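Local coordinates for haloacid dehalogenase domain protein hydrolase (Planctomyces limnophilus, PDB 4OVY) that is probably a hydrolase of the haloacid dehalogenase family, perhaps a phosphatase, and carries a calcium ion in its metal site, at residues Val257-Thr260 against Arg264-Ala267; Tyr268-Pro273 against Ala280-Thr285; Met53-Ala58 against Ile165-Pro170; Phe80-Glu85 against Pro89-Leu94; Glu18-Val23 against Arg151-Lys156. All coordinates share one frame; numbering follows the deposited sequence.

Starting at the N terminus, interaction 5 closes the first large loop, pinning helix 11-24 to the end of helix 141-152. Interaction 3 opens inside that loop and closes beyond it, so the two cross; it joins helix 55-67 to helix 165-168. Interaction 4 closes a short loop between helices 80-84 and 88-91, nested inside both, and its Leu94 packs on Leu57 of interaction 3. Interactions 1 and 2 close short loops in series: interaction 1 joins the end of strand 253-260 to the loop before strand 267-268, interaction 2 the loop after that strand to helix 279-287. They touch through His258 and Asp269, and Pro273 of interaction 2 reaches Ala92 of interaction 4.

Interaction 1 (Val257-Thr260 against Arg264-Ala267); sequences VHHT and REFA
His259 and Glu265 meet edge to carboxylate. The imidazole presents its ND1 hydrogen within the ring plane to Glu265 OE2, 2.8 Å away and nearly straight at 168°. The carboxylate plane is turned 39° from the ring, and OE2 is approached on its syn side, somewhat out of that plane. On the opposite face of the carboxylate the same oxygen takes a second hydrogen from its neighbour Phe266 N, at 2.9 Å. The glutamate manages this because its chain, with CG anti to the backbone N (chi1 -155°), bends sharply at chi2 and folds back beside its own backbone. At the root of the ring, near its plane, His259 CB rests 3.3 Å from Phe266 O, and the backbone continues the contact with a CA-H...O approach of Ala267 CA to His259 O at 3.2 Å. Tyr268 stacks on the imidazole, and Glu265 OE1 goes to Tyr140 OH. His259 NE2 is bonded to Gly45 O, next to the calcium ligand Asp44. With both nitrogens engaged, the imidazole is fixed in rotation: Glu265, itself tied to Tyr140, orients it, and NE2 joins the end of strand 253-260 to the loop holding Asp44.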
# COMPACT_ATOMS: atom_id res chain seq x y z
N VAL A 257 20.74 11.17 -7.61
CA VAL A 257 22.05 10.62 -7.32
C VAL A 257 22.79 10.41 -8.64
O VAL A 257 22.40 9.56 -9.45
CB VAL A 257 21.96 9.28 -6.55
CG1 VAL A 257 23.34 8.72 -6.26
CG2 VAL A 257 21.15 9.43 -5.28
N HIS A 258 23.85 11.20 -8.84
CA HIS A 258 24.67 11.15 -10.05
C HIS A 258 25.93 10.34 -9.79
O HIS A 258 26.76 10.69 -8.94
CB HIS A 258 25.01 12.58 -10.50
CG HIS A 258 25.60 12.67 -11.88
ND1 HIS A 258 26.21 13.81 -12.35
CD2 HIS A 258 25.67 11.76 -12.88
CE1 HIS A 258 26.63 13.61 -13.59
NE2 HIS A 258 26.32 12.37 -13.93
N HIS A 259 26.07 9.26 -10.54
CA HIS A 259 27.20 8.34 -10.37
C HIS A 259 28.42 8.82 -11.14
O HIS A 259 28.59 8.51 -12.33
CB HIS A 259 26.79 6.94 -10.81
CG HIS A 259 25.73 6.35 -9.94
ND1 HIS A 259 25.99 5.40 -8.98
CD2 HIS A 259 24.41 6.63 -9.83
CE1 HIS A 259 24.88 5.08 -8.35
NE2 HIS A 259 23.90 5.82 -8.85
N THR A 260 29.25 9.58 -10.44
CA THR A 260 30.41 10.25 -11.02
C THR A 260 31.74 9.67 -10.53
O THR A 260 32.81 10.13 -10.95
CB THR A 260 30.39 11.73 -10.64
OG1 THR A 260 30.22 11.85 -9.21
CG2 THR A 260 29.25 12.46 -11.35
N ARG A 264 35.60 4.82 -6.30
CA ARG A 264 34.96 4.23 -5.12
C ARG A 264 33.67 3.47 -5.45
O ARG A 264 33.21 2.64 -4.67
CB ARG A 264 34.70 5.31 -4.08
CG ARG A 264 35.95 6.03 -3.60
CD ARG A 264 35.67 7.05 -2.51
NE ARG A 264 34.75 8.09 -2.97
CZ ARG A 264 34.11 8.97 -2.19
NH1 ARG A 264 34.28 8.96 -0.87
NH2 ARG A 264 33.29 9.85 -2.73
N GLU A 265 33.07 3.75 -6.61
CA GLU A 265 31.82 3.08 -6.99
C GLU A 265 31.85 2.87 -8.50
O GLU A 265 32.77 2.21 -9.00
CB GLU A 265 30.60 3.89 -6.49
CG GLU A 265 29.32 3.06 -6.27
CD GLU A 265 28.22 3.28 -7.32
OE1 GLU A 265 27.22 2.53 -7.29
OE2 GLU A 265 28.33 4.21 -8.14
N PHE A 266 30.88 3.42 -9.23
CA PHE A 266 30.87 3.33 -10.69
C PHE A 266 30.53 4.69 -11.26
O PHE A 266 29.77 5.45 -10.64
CB PHE A 266 29.82 2.34 -11.15
CG PHE A 266 30.12 0.93 -10.77
CD1 PHE A 266 29.69 0.42 -9.55
CD2 PHE A 266 30.84 0.11 -11.62
CE1 PHE A 266 29.97 -0.89 -9.19
CE2 PHE A 266 31.12 -1.20 -11.27
CZ PHE A 266 30.69 -1.70 -10.06
N ALA A 267 31.09 5.01 -12.42
CA ALA A 267 30.78 6.26 -13.10
C ALA A 267 29.97 5.93 -14.34
O ALA A 267 30.42 5.18 -15.20
CB ALA A 267 32.05 7.01 -13.47

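Interaction 2 (Tyr268-Pro273 against Ala280-Thr285); sequences YDRQSP and ALTDAT
Asp269 and Leu281 bring the two backbones to their nearest approach, 8.6 Å between CA atoms, with 268-273 making a type I turn from Asp269 to Ser272 beside the helix that holds 280-285. Arg270 bridges most of this gap. It runs out extended from CG to NE, and its guanidinium arrives across the helix side chains at about a right angle. NH2 gives a hydrogen to Thr282 OG1 at 2.9 Å; the bond is bent to 142°, and the hydroxyl oxygen lies 24° out of the guanidinium plane. One face of the same group is covered by Leu281 CD2, toward the rim and 3.8 Å from NH1. Strand 253-260 and strand 290-293 are parallel neighbours in the sheet, and helix 279-287 lies between them in the chain, which fits a beta-alpha-beta crossover with the short antiparallel strand 267-268 inserted; the contact fastens the loop after that insert to the crossover helix. Asp278, just ahead of the helix, pairs with NH2 in a salt bridge, while its carbonyl bonds to the Thr282 hydroxyl. A leucine in place of Arg270 would probably leave the Asp278 carboxylate without its charged mate and Thr282 OG1 without this donor. On the turn, Arg270 N is held by Asp269 OD1 at 2.7 Å through the anti lone pair, while OD2 of that aspartate bonds to His258 NE2 and has Leu281 CD2 4.3 Å off.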
# COMPACT_ATOMS: atom_id res chain seq x y z
N TYR A 268 28.76 6.48 -14.40
CA TYR A 268 27.87 6.27 -15.54
C TYR A 268 26.73 7.26 -15.54
O TYR A 268 26.32 7.72 -14.48
CB TYR A 268 27.29 4.85 -15.53
CG TYR A 268 26.45 4.49 -14.31
CD1 TYR A 268 27.05 3.99 -13.17
CD2 TYR A 268 25.06 4.64 -14.32
CE1 TYR A 268 26.30 3.65 -12.06
CE2 TYR A 268 24.29 4.30 -13.22
CZ TYR A 268 24.91 3.80 -12.09
OH TYR A 268 24.17 3.46 -11.00
N ASP A 269 26.21 7.58 -16.71
CA ASP A 269 24.95 8.31 -16.81
C ASP A 269 24.24 8.04 -18.15
O ASP A 269 23.39 7.14 -18.22
CB ASP A 269 25.08 9.82 -16.49
CG ASP A 269 26.31 10.49 -17.10
OD1 ASP A 269 26.65 10.25 -18.29
OD2 ASP A 269 26.93 11.31 -16.39
N ARG A 270 24.61 8.76 -19.20
CA ARG A 270 23.80 8.81 -20.43
C ARG A 270 23.89 7.56 -21.29
O ARG A 270 22.98 7.29 -22.08
CB ARG A 270 24.18 10.04 -21.26
CG ARG A 270 23.97 11.36 -20.52
CD ARG A 270 24.12 12.57 -21.43
NE ARG A 270 24.25 13.81 -20.67
CZ ARG A 270 23.23 14.58 -20.26
NH1 ARG A 270 23.47 15.68 -19.58
NH2 ARG A 270 21.97 14.25 -20.54
N GLN A 271 24.97 6.79 -21.14
CA GLN A 271 25.24 5.63 -21.98
C GLN A 271 25.00 4.29 -21.28
O GLN A 271 25.22 3.24 -21.87
CB GLN A 271 26.70 5.65 -22.46
CG GLN A 271 27.17 6.96 -23.09
CD GLN A 271 26.63 7.16 -24.48
OE1 GLN A 271 25.42 7.19 -24.70
NE2 GLN A 271 27.53 7.30 -25.45
N SER A 272 24.55 4.32 -20.04
CA SER A 272 24.49 3.12 -19.23
C SER A 272 23.26 2.30 -19.56
O SER A 272 22.16 2.84 -19.62
CB SER A 272 24.47 3.46 -17.75
OG SER A 272 24.58 2.29 -16.97
N PRO A 273 23.42 0.99 -19.79
CA PRO A 273 22.24 0.15 -19.93
C PRO A 273 21.45 0.02 -18.62
O PRO A 273 20.24 -0.19 -18.66
CB PRO A 273 22.80 -1.20 -20.38
CG PRO A 273 24.24 -1.19 -20.03
CD PRO A 273 24.68 0.24 -20.00
N ALA A 280 16.56 13.31 -17.37
CA ALA A 280 16.38 13.89 -16.05
C ALA A 280 17.53 14.81 -15.66
O ALA A 280 17.32 15.83 -14.99
CB ALA A 280 16.20 12.80 -15.00
N LEU A 281 18.74 14.45 -16.08
CA LEU A 281 19.94 15.25 -15.80
C LEU A 281 19.91 16.57 -16.57
O LEU A 281 20.16 17.64 -16.02
CB LEU A 281 21.19 14.44 -16.14
CG LEU A 281 22.56 15.02 -15.79
CD1 LEU A 281 22.64 15.40 -14.32
CD2 LEU A 281 23.65 14.01 -16.15
N THR A 282 19.59 16.49 -17.86
CA THR A 282 19.46 17.68 -18.68
C THR A 282 18.41 18.65 -18.14
O THR A 282 18.62 19.86 -18.18
CB THR A 282 19.14 17.28 -20.13
OG1 THR A 282 20.25 16.53 -20.64
CG2 THR A 282 18.88 18.50 -21.02
N ASP A 283 17.30 18.13 -17.61
CA ASP A 283 16.20 18.97 -17.12
C ASP A 283 16.33 19.38 -15.65
O ASP A 283 15.52 20.17 -15.16
CB ASP A 283 14.85 18.28 -17.33
CG ASP A 283 14.33 18.41 -18.75
OD1 ASP A 283 15.00 19.05 -19.59
OD2 ASP A 283 13.24 17.88 -19.01
N ALA A 284 17.34 18.87 -14.95
CA ALA A 284 17.45 19.09 -13.50
C ALA A 284 17.39 20.57 -13.12
O ALA A 284 16.62 20.96 -12.25
CB ALA A 284 18.73 18.47 -12.96
N THR A 285 18.21 21.40 -13.76
CA THR A 285 18.26 22.82 -13.45
C THR A 285 16.89 23.48 -13.64
O THR A 285 16.41 24.17 -12.75
CB THR A 285 19.33 23.55 -14.28
OG1 THR A 285 20.61 23.03 -13.94
CG2 THR A 285 19.31 25.05 -13.99

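Interaction 3 (Met53-Ala58 against Ile165-Pro170); sequences MYVQLA and IEFMRP
Phe167 and Gln56 both carry CG anti to the backbone N (chi1 -176° in Phe167), which sends the phenyl ring and the extended glutamine chain past each other in opposite directions. The ring therefore lies along the glutamine. Gln56 CB stands over one face, 3.9 Å from the ring centroid and only 14° off the normal, a CH-pi contact. Further along, the amide drifts off the ring toward its root, OE1 coming 3.6 Å from Phe167 CB with the amide plane tilted 23° from the ring. The far end of the ring meets Val55, whose CG1 lies at the edge, in plane, 3.8 Å from CZ. Gln56 is held in this pose at both ends of its amide: OE1 accepts from Gly164 N, and NE2 bonds to Thr103 OG1. Phe59 meets the same ring with the planes at an angle. With Phe167 cut back to an alanine, a gap would probably open beside Gln56 CB and Val55 CG1, leaving the two helices without their main apolar join. Beyond the ring, Arg169 NH1 makes a salt bridge with Glu166 OE2 at 2.8 Å, and that carboxylate also pairs with Arg221 of the second subunit. Helix 55-67 follows the loop carrying the calcium ligand Asp44, and helix 165-168 follows strand 156-161, which ends at Ser161. The arrangement is consistent with the HAD fold, where a helical cap is inserted after the first core strand and meets the core near the active-site strand ends.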
# COMPACT_ATOMS: atom_id res chain seq x y z
N MSE A 53 24.92 -4.96 -12.91
CA MSE A 53 23.50 -5.10 -13.28
C MSE A 53 22.62 -4.93 -12.07
O MSE A 53 23.09 -4.98 -10.93
CB MSE A 53 23.22 -6.48 -13.91
CG MSE A 53 23.49 -7.62 -12.95
SE MSE A 53 23.27 -9.37 -13.83
CE MSE A 53 25.08 -9.43 -14.59
N TYR A 54 21.32 -4.74 -12.30
CA TYR A 54 20.36 -4.69 -11.21
C TYR A 54 20.54 -5.96 -10.40
O TYR A 54 20.71 -7.05 -10.97
CB TYR A 54 18.92 -4.58 -11.73
CG TYR A 54 18.66 -3.40 -12.66
CD1 TYR A 54 19.07 -2.12 -12.31
CD2 TYR A 54 17.99 -3.57 -13.87
CE1 TYR A 54 18.83 -1.03 -13.14
CE2 TYR A 54 17.75 -2.48 -14.71
CZ TYR A 54 18.17 -1.22 -14.34
OH TYR A 54 17.94 -0.13 -15.16
N VAL A 55 20.53 -5.84 -9.07
CA VAL A 55 20.78 -7.00 -8.22
C VAL A 55 19.74 -8.10 -8.46
O VAL A 55 20.07 -9.28 -8.44
CB VAL A 55 20.83 -6.63 -6.72
CG1 VAL A 55 20.96 -7.88 -5.86
CG2 VAL A 55 22.00 -5.69 -6.45
N GLN A 56 18.48 -7.71 -8.69
CA GLN A 56 17.45 -8.70 -8.99
C GLN A 56 17.73 -9.44 -10.30
O GLN A 56 17.35 -10.60 -10.44
CB GLN A 56 16.05 -8.11 -8.99
CG GLN A 56 14.96 -9.16 -9.10
CD GLN A 56 13.57 -8.57 -9.07
OE1 GLN A 56 13.36 -7.46 -8.60
NE2 GLN A 56 12.60 -9.33 -9.55
N LEU A 57 18.39 -8.79 -11.25
CA LEU A 57 18.78 -9.47 -12.49
C LEU A 57 19.85 -10.53 -12.20
O LEU A 57 19.78 -11.65 -12.74
CB LEU A 57 19.23 -8.48 -13.57
CG LEU A 57 19.50 -9.06 -14.96
CD1 LEU A 57 18.32 -9.87 -15.48
CD2 LEU A 57 19.87 -7.95 -15.93
N ALA A 58 20.81 -10.21 -11.33
CA ALA A 58 21.79 -11.19 -10.87
C ALA A 58 21.09 -12.40 -10.23
O ALA A 58 21.45 -13.55 -10.50
CB ALA A 58 22.78 -10.56 -9.88
N ILE A 165 8.70 -6.03 -5.70
CA ILE A 165 8.37 -5.71 -4.33
C ILE A 165 8.81 -6.84 -3.38
O ILE A 165 9.38 -6.58 -2.32
CB ILE A 165 6.86 -5.36 -4.23
CG1 ILE A 165 6.53 -4.64 -2.93
CG2 ILE A 165 5.98 -6.59 -4.39
CD1 ILE A 165 5.08 -4.22 -2.86
N GLU A 166 8.62 -8.09 -3.81
CA GLU A 166 8.94 -9.25 -2.99
C GLU A 166 10.42 -9.64 -3.02
O GLU A 166 10.87 -10.45 -2.20
CB GLU A 166 8.05 -10.43 -3.36
CG GLU A 166 6.55 -10.18 -3.16
CD GLU A 166 6.20 -9.61 -1.78
OE1 GLU A 166 6.87 -9.93 -0.77
OE2 GLU A 166 5.22 -8.83 -1.70
N PHE A 167 11.17 -9.08 -3.95
CA PHE A 167 12.63 -9.19 -3.91
C PHE A 167 13.22 -8.30 -2.80
O PHE A 167 14.24 -8.65 -2.22
CB PHE A 167 13.26 -8.82 -5.25
CG PHE A 167 14.74 -9.00 -5.27
CD1 PHE A 167 15.28 -10.29 -5.31
CD2 PHE A 167 15.59 -7.91 -5.22
CE1 PHE A 167 16.65 -10.47 -5.31
CE2 PHE A 167 16.96 -8.09 -5.21
CZ PHE A 167 17.49 -9.37 -5.26
N MSE A 168 12.60 -7.15 -2.55
CA MSE A 168 13.14 -6.17 -1.59
C MSE A 168 12.63 -6.36 -0.19
O MSE A 168 13.36 -6.13 0.79
CB MSE A 168 12.79 -4.75 -2.06
CG MSE A 168 13.47 -4.42 -3.38
SE MSE A 168 12.96 -2.61 -3.98
CE MSE A 168 11.10 -2.96 -4.50
N ARG A 169 11.38 -6.79 -0.06
CA ARG A 169 10.72 -6.87 1.25
C ARG A 169 11.38 -7.76 2.31
O ARG A 169 11.30 -7.44 3.49
CB ARG A 169 9.25 -7.27 1.10
CG ARG A 169 8.34 -6.09 0.81
CD ARG A 169 6.93 -6.54 0.50
NE ARG A 169 5.99 -5.42 0.60
CZ ARG A 169 4.73 -5.45 0.18
NH1 ARG A 169 4.22 -6.52 -0.42
NH2 ARG A 169 3.96 -4.39 0.36
N PRO A 170 12.03 -8.86 1.90
CA PRO A 170 12.64 -9.72 2.91
C PRO A 170 13.75 -9.07 3.76
O PRO A 170 13.96 -9.49 4.89
CB PRO A 170 13.20 -10.89 2.10
CG PRO A 170 12.38 -10.92 0.86
CD PRO A 170 12.07 -9.48 0.56

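Interaction 4 (Phe80-Glu85 against Pro89-Leu94); sequences FRAVIE and PALAKL
Ala82 and Ala90 are the small residues that let these two short helices draw close, with 6.2 Å between their CA atoms. The methyl of Ala82 is the central bump: it points at the other segment and settles between Ala90 CB and Leu91 CD2, each 3.8 Å away. Leu91 supplies the answering shape. Its CG is anti to the carbonyl carbon (chi1 -65°), and the branch ending in CD2 swings back toward 80-85, where it fits into the notch between Ala82 CB and Val83 CG2, 3.7 Å from the latter. Val83 and Leu91 cross at about a right angle, and the valine touches through CG2. On the outer flank, Arg81 bends at chi2 and chi3 and folds its guanidinium over the methyl of Ala82. From there NH1 comes 4.0 Å from Ala90 CB. The charged end is well supplied with acids: NH2 reaches Glu85 OE1 at 3.1 Å and also Asp87, while NE pairs with Glu78. On the inner side, Val83 and Leu91 both lie on Leu61 of helix 55-67, and Leu94 on Leu57. Joined by a tight connection, these are two short helical turns running in roughly opposite directions, packed on helix 55-67, consistent with the helical cap found in many HAD hydrolases.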
# COMPACT_ATOMS: atom_id res chain seq x y z
N PHE A 80 15.75 -16.40 -21.79
CA PHE A 80 16.48 -17.47 -21.10
C PHE A 80 17.78 -17.81 -21.82
O PHE A 80 18.80 -18.05 -21.17
CB PHE A 80 15.60 -18.71 -20.96
CG PHE A 80 14.29 -18.42 -20.29
CD1 PHE A 80 14.20 -18.32 -18.91
CD2 PHE A 80 13.14 -18.21 -21.05
CE1 PHE A 80 13.00 -18.03 -18.30
CE2 PHE A 80 11.93 -17.92 -20.44
CZ PHE A 80 11.86 -17.84 -19.06
N ARG A 81 17.74 -17.81 -23.15
CA ARG A 81 18.93 -18.02 -23.98
C ARG A 81 20.02 -17.01 -23.60
O ARG A 81 21.17 -17.40 -23.33
CB ARG A 81 18.56 -17.88 -25.46
CG ARG A 81 19.62 -18.31 -26.47
CD ARG A 81 20.75 -17.30 -26.64
NE ARG A 81 20.27 -15.93 -26.80
CZ ARG A 81 21.03 -14.83 -26.73
NH1 ARG A 81 20.48 -13.64 -26.88
NH2 ARG A 81 22.34 -14.92 -26.51
N ALA A 82 19.66 -15.73 -23.57
CA ALA A 82 20.60 -14.67 -23.18
C ALA A 82 21.17 -14.91 -21.78
O ALA A 82 22.36 -14.71 -21.55
CB ALA A 82 19.92 -13.31 -23.24
N VAL A 83 20.31 -15.35 -20.86
CA VAL A 83 20.75 -15.62 -19.48
C VAL A 83 21.77 -16.76 -19.46
O VAL A 83 22.84 -16.64 -18.86
CB VAL A 83 19.56 -15.98 -18.57
CG1 VAL A 83 20.05 -16.35 -17.17
CG2 VAL A 83 18.57 -14.82 -18.49
N ILE A 84 21.44 -17.85 -20.15
CA ILE A 84 22.31 -19.03 -20.21
C ILE A 84 23.64 -18.73 -20.90
O ILE A 84 24.69 -19.17 -20.43
CB ILE A 84 21.59 -20.20 -20.91
CG1 ILE A 84 20.45 -20.71 -20.03
CG2 ILE A 84 22.56 -21.33 -21.24
CD1 ILE A 84 19.48 -21.64 -20.73
N GLU A 85 23.60 -17.98 -21.99
CA GLU A 85 24.82 -17.64 -22.73
C GLU A 85 25.55 -16.41 -22.18
O GLU A 85 26.54 -15.98 -22.75
CB GLU A 85 24.52 -17.44 -24.22
CG GLU A 85 23.94 -18.69 -24.87
CD GLU A 85 23.85 -18.60 -26.38
OE1 GLU A 85 24.07 -17.50 -26.94
OE2 GLU A 85 23.55 -19.64 -27.00
N PRO A 89 24.53 -7.58 -23.00
CA PRO A 89 23.84 -6.59 -23.85
C PRO A 89 22.37 -6.93 -24.16
O PRO A 89 21.53 -6.03 -24.21
CB PRO A 89 24.67 -6.59 -25.13
CG PRO A 89 26.04 -6.96 -24.68
CD PRO A 89 25.84 -7.95 -23.56
N ALA A 90 22.06 -8.20 -24.39
CA ALA A 90 20.67 -8.60 -24.59
C ALA A 90 19.87 -8.38 -23.30
O ALA A 90 18.75 -7.86 -23.32
CB ALA A 90 20.58 -10.05 -25.04
N LEU A 91 20.46 -8.76 -22.17
CA LEU A 91 19.80 -8.64 -20.86
C LEU A 91 19.50 -7.20 -20.45
O LEU A 91 18.54 -6.94 -19.71
CB LEU A 91 20.65 -9.33 -19.79
CG LEU A 91 20.80 -10.84 -19.96
CD1 LEU A 91 21.77 -11.41 -18.94
CD2 LEU A 91 19.45 -11.55 -19.88
N ALA A 92 20.30 -6.26 -20.94
CA ALA A 92 20.08 -4.83 -20.70
C ALA A 92 18.78 -4.30 -21.32
O ALA A 92 18.35 -3.21 -20.97
CB ALA A 92 21.26 -4.03 -21.22
N LYS A 93 18.18 -5.05 -22.24
CA LYS A 93 16.95 -4.62 -22.90
C LYS A 93 15.69 -4.94 -22.08
O LYS A 93 14.61 -4.46 -22.41
CB LYS A 93 16.81 -5.28 -24.28
CG LYS A 93 18.04 -5.20 -25.18
CD LYS A 93 18.45 -3.77 -25.49
CE LYS A 93 19.67 -3.74 -26.39
NZ LYS A 93 20.14 -2.36 -26.68
N LEU A 94 15.82 -5.75 -21.04
CA LEU A 94 14.65 -6.22 -20.29
C LEU A 94 13.83 -5.10 -19.64
O LEU A 94 12.60 -5.08 -19.73
CB LEU A 94 15.07 -7.25 -19.22
CG LEU A 94 15.47 -8.63 -19.77
CD1 LEU A 94 16.08 -9.49 -18.67
CD2 LEU A 94 14.30 -9.35 -20.41

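Interaction 5 (Glu18-Val23 against Arg151-Lys156); sequences EYVKSV and RQHEFK
The His153 ring takes Val20 CG1 over one face, set toward the rim, 3.7 Å from CG and 23° off the normal at the centroid: a CH-pi contact. The phenyl ring of Phe155 is met obliquely by two valines, Val23 CG2 at 3.7 Å from CZ and Val20 CG1 at 4.2 Å from CE1. A third flat group belongs to the helix itself, the Tyr19 ring, with Val23 CG1 over one face. Val20 CG1 thus sits where the two aromatic side chains converge, placed there by chi1 171°, which puts it anti to the backbone N. Between these rings the chain turns out of helix 141-152 by a Schellman motif: Glu154, with positive phi, is the C-prime residue, Phe155 N bonds back to Leu150 O, and Glu154 N to Arg151 O at 3.0 Å. His153 ND1 is taken by Phe149 O and its carbonyl by Arg37, so neither needs a partner on helix 11-24. The contact itself contains no hydrogen bond or salt bridge. Its cohesion probably comes from burying aliphatic and aromatic carbon, with one imidazole face against a methyl in a CH-pi contact, where helix 11-24 packs on the end of helix 141-152.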
# COMPACT_ATOMS: atom_id res chain seq x y z
N GLU A 18 18.09 22.56 4.78
CA GLU A 18 17.21 23.73 4.70
C GLU A 18 15.74 23.32 4.56
O GLU A 18 14.86 23.83 5.26
CB GLU A 18 17.62 24.61 3.51
CG GLU A 18 16.88 25.93 3.38
CD GLU A 18 17.63 26.95 2.51
OE1 GLU A 18 18.12 26.55 1.43
OE2 GLU A 18 17.74 28.14 2.92
N TYR A 19 15.49 22.38 3.65
CA TYR A 19 14.13 21.94 3.38
C TYR A 19 13.52 21.22 4.58
O TYR A 19 12.39 21.51 4.98
CB TYR A 19 14.12 21.03 2.15
CG TYR A 19 12.73 20.64 1.72
CD1 TYR A 19 11.91 21.56 1.06
CD2 TYR A 19 12.23 19.36 1.95
CE1 TYR A 19 10.64 21.21 0.65
CE2 TYR A 19 10.95 19.00 1.54
CZ TYR A 19 10.16 19.93 0.90
OH TYR A 19 8.89 19.59 0.49
N VAL A 20 14.26 20.29 5.16
CA VAL A 20 13.75 19.55 6.31
C VAL A 20 13.47 20.51 7.47
O VAL A 20 12.43 20.42 8.12
CB VAL A 20 14.70 18.41 6.73
CG1 VAL A 20 14.26 17.80 8.06
CG2 VAL A 20 14.73 17.34 5.64
N LYS A 21 14.37 21.45 7.72
CA LYS A 21 14.13 22.46 8.75
C LYS A 21 12.87 23.26 8.47
O LYS A 21 12.05 23.48 9.36
CB LYS A 21 15.31 23.42 8.85
CG LYS A 21 15.25 24.32 10.08
CD LYS A 21 16.57 25.01 10.32
CE LYS A 21 17.68 24.04 10.71
NZ LYS A 21 17.36 23.26 11.94
N SER A 22 12.71 23.67 7.22
CA SER A 22 11.61 24.53 6.83
C SER A 22 10.25 23.84 6.96
O SER A 22 9.28 24.45 7.41
CB SER A 22 11.81 25.00 5.39
OG SER A 22 10.77 25.87 5.01
N VAL A 23 10.18 22.57 6.59
CA VAL A 23 8.90 21.87 6.64
C VAL A 23 8.56 21.26 8.01
O VAL A 23 7.44 20.83 8.22
CB VAL A 23 8.78 20.79 5.53
CG1 VAL A 23 9.01 21.40 4.15
CG2 VAL A 23 9.70 19.60 5.80
N ARG A 151 13.60 10.21 9.23
CA ARG A 151 12.74 9.54 10.22
C ARG A 151 12.81 10.23 11.59
O ARG A 151 11.80 10.33 12.28
CB ARG A 151 13.05 8.05 10.29
CG ARG A 151 12.60 7.30 9.04
CD ARG A 151 12.62 5.79 9.23
NE ARG A 151 13.98 5.28 9.39
CZ ARG A 151 14.69 4.62 8.47
NH1 ARG A 151 15.91 4.22 8.76
NH2 ARG A 151 14.21 4.37 7.25
N GLN A 152 13.98 10.74 11.96
CA GLN A 152 14.11 11.54 13.19
C GLN A 152 13.24 12.79 13.17
O GLN A 152 12.81 13.26 14.22
CB GLN A 152 15.57 11.92 13.43
CG GLN A 152 16.44 10.76 13.90
CD GLN A 152 17.94 11.03 13.75
OE1 GLN A 152 18.36 12.18 13.55
NE2 GLN A 152 18.74 9.98 13.84
N HIS A 153 12.95 13.31 11.98
CA HIS A 153 12.08 14.46 11.81
C HIS A 153 10.66 14.08 11.39
O HIS A 153 9.92 14.90 10.84
CB HIS A 153 12.71 15.45 10.83
CG HIS A 153 13.93 16.12 11.38
ND1 HIS A 153 15.15 15.49 11.45
CD2 HIS A 153 14.09 17.33 11.95
CE1 HIS A 153 16.03 16.31 12.01
NE2 HIS A 153 15.41 17.43 12.32
N GLU A 154 10.30 12.83 11.68
CA GLU A 154 8.94 12.30 11.55
C GLU A 154 8.46 12.18 10.10
O GLU A 154 7.26 12.22 9.84
CB GLU A 154 7.95 13.09 12.42
CG GLU A 154 8.37 13.17 13.89
CD GLU A 154 7.26 13.65 14.82
OE1 GLU A 154 6.34 12.86 15.12
OE2 GLU A 154 7.31 14.83 15.25
N PHE A 155 9.39 12.00 9.16
CA PHE A 155 9.03 11.59 7.79
C PHE A 155 8.79 10.09 7.76
O PHE A 155 9.45 9.36 8.50
CB PHE A 155 10.14 11.87 6.79
CG PHE A 155 10.26 13.30 6.37
CD1 PHE A 155 10.73 14.26 7.25
CD2 PHE A 155 9.92 13.69 5.08
CE1 PHE A 155 10.85 15.58 6.86
CE2 PHE A 155 10.04 15.01 4.68
CZ PHE A 155 10.50 15.96 5.57
N LYS A 156 7.88 9.65 6.91
CA LYS A 156 7.73 8.23 6.57
C LYS A 156 8.47 7.98 5.26
O LYS A 156 8.13 8.58 4.24
CB LYS A 156 6.27 7.83 6.40
CG LYS A 156 5.47 7.84 7.68
CD LYS A 156 4.00 7.47 7.46
CE LYS A 156 3.74 5.98 7.48
NZ LYS A 156 2.34 5.67 7.90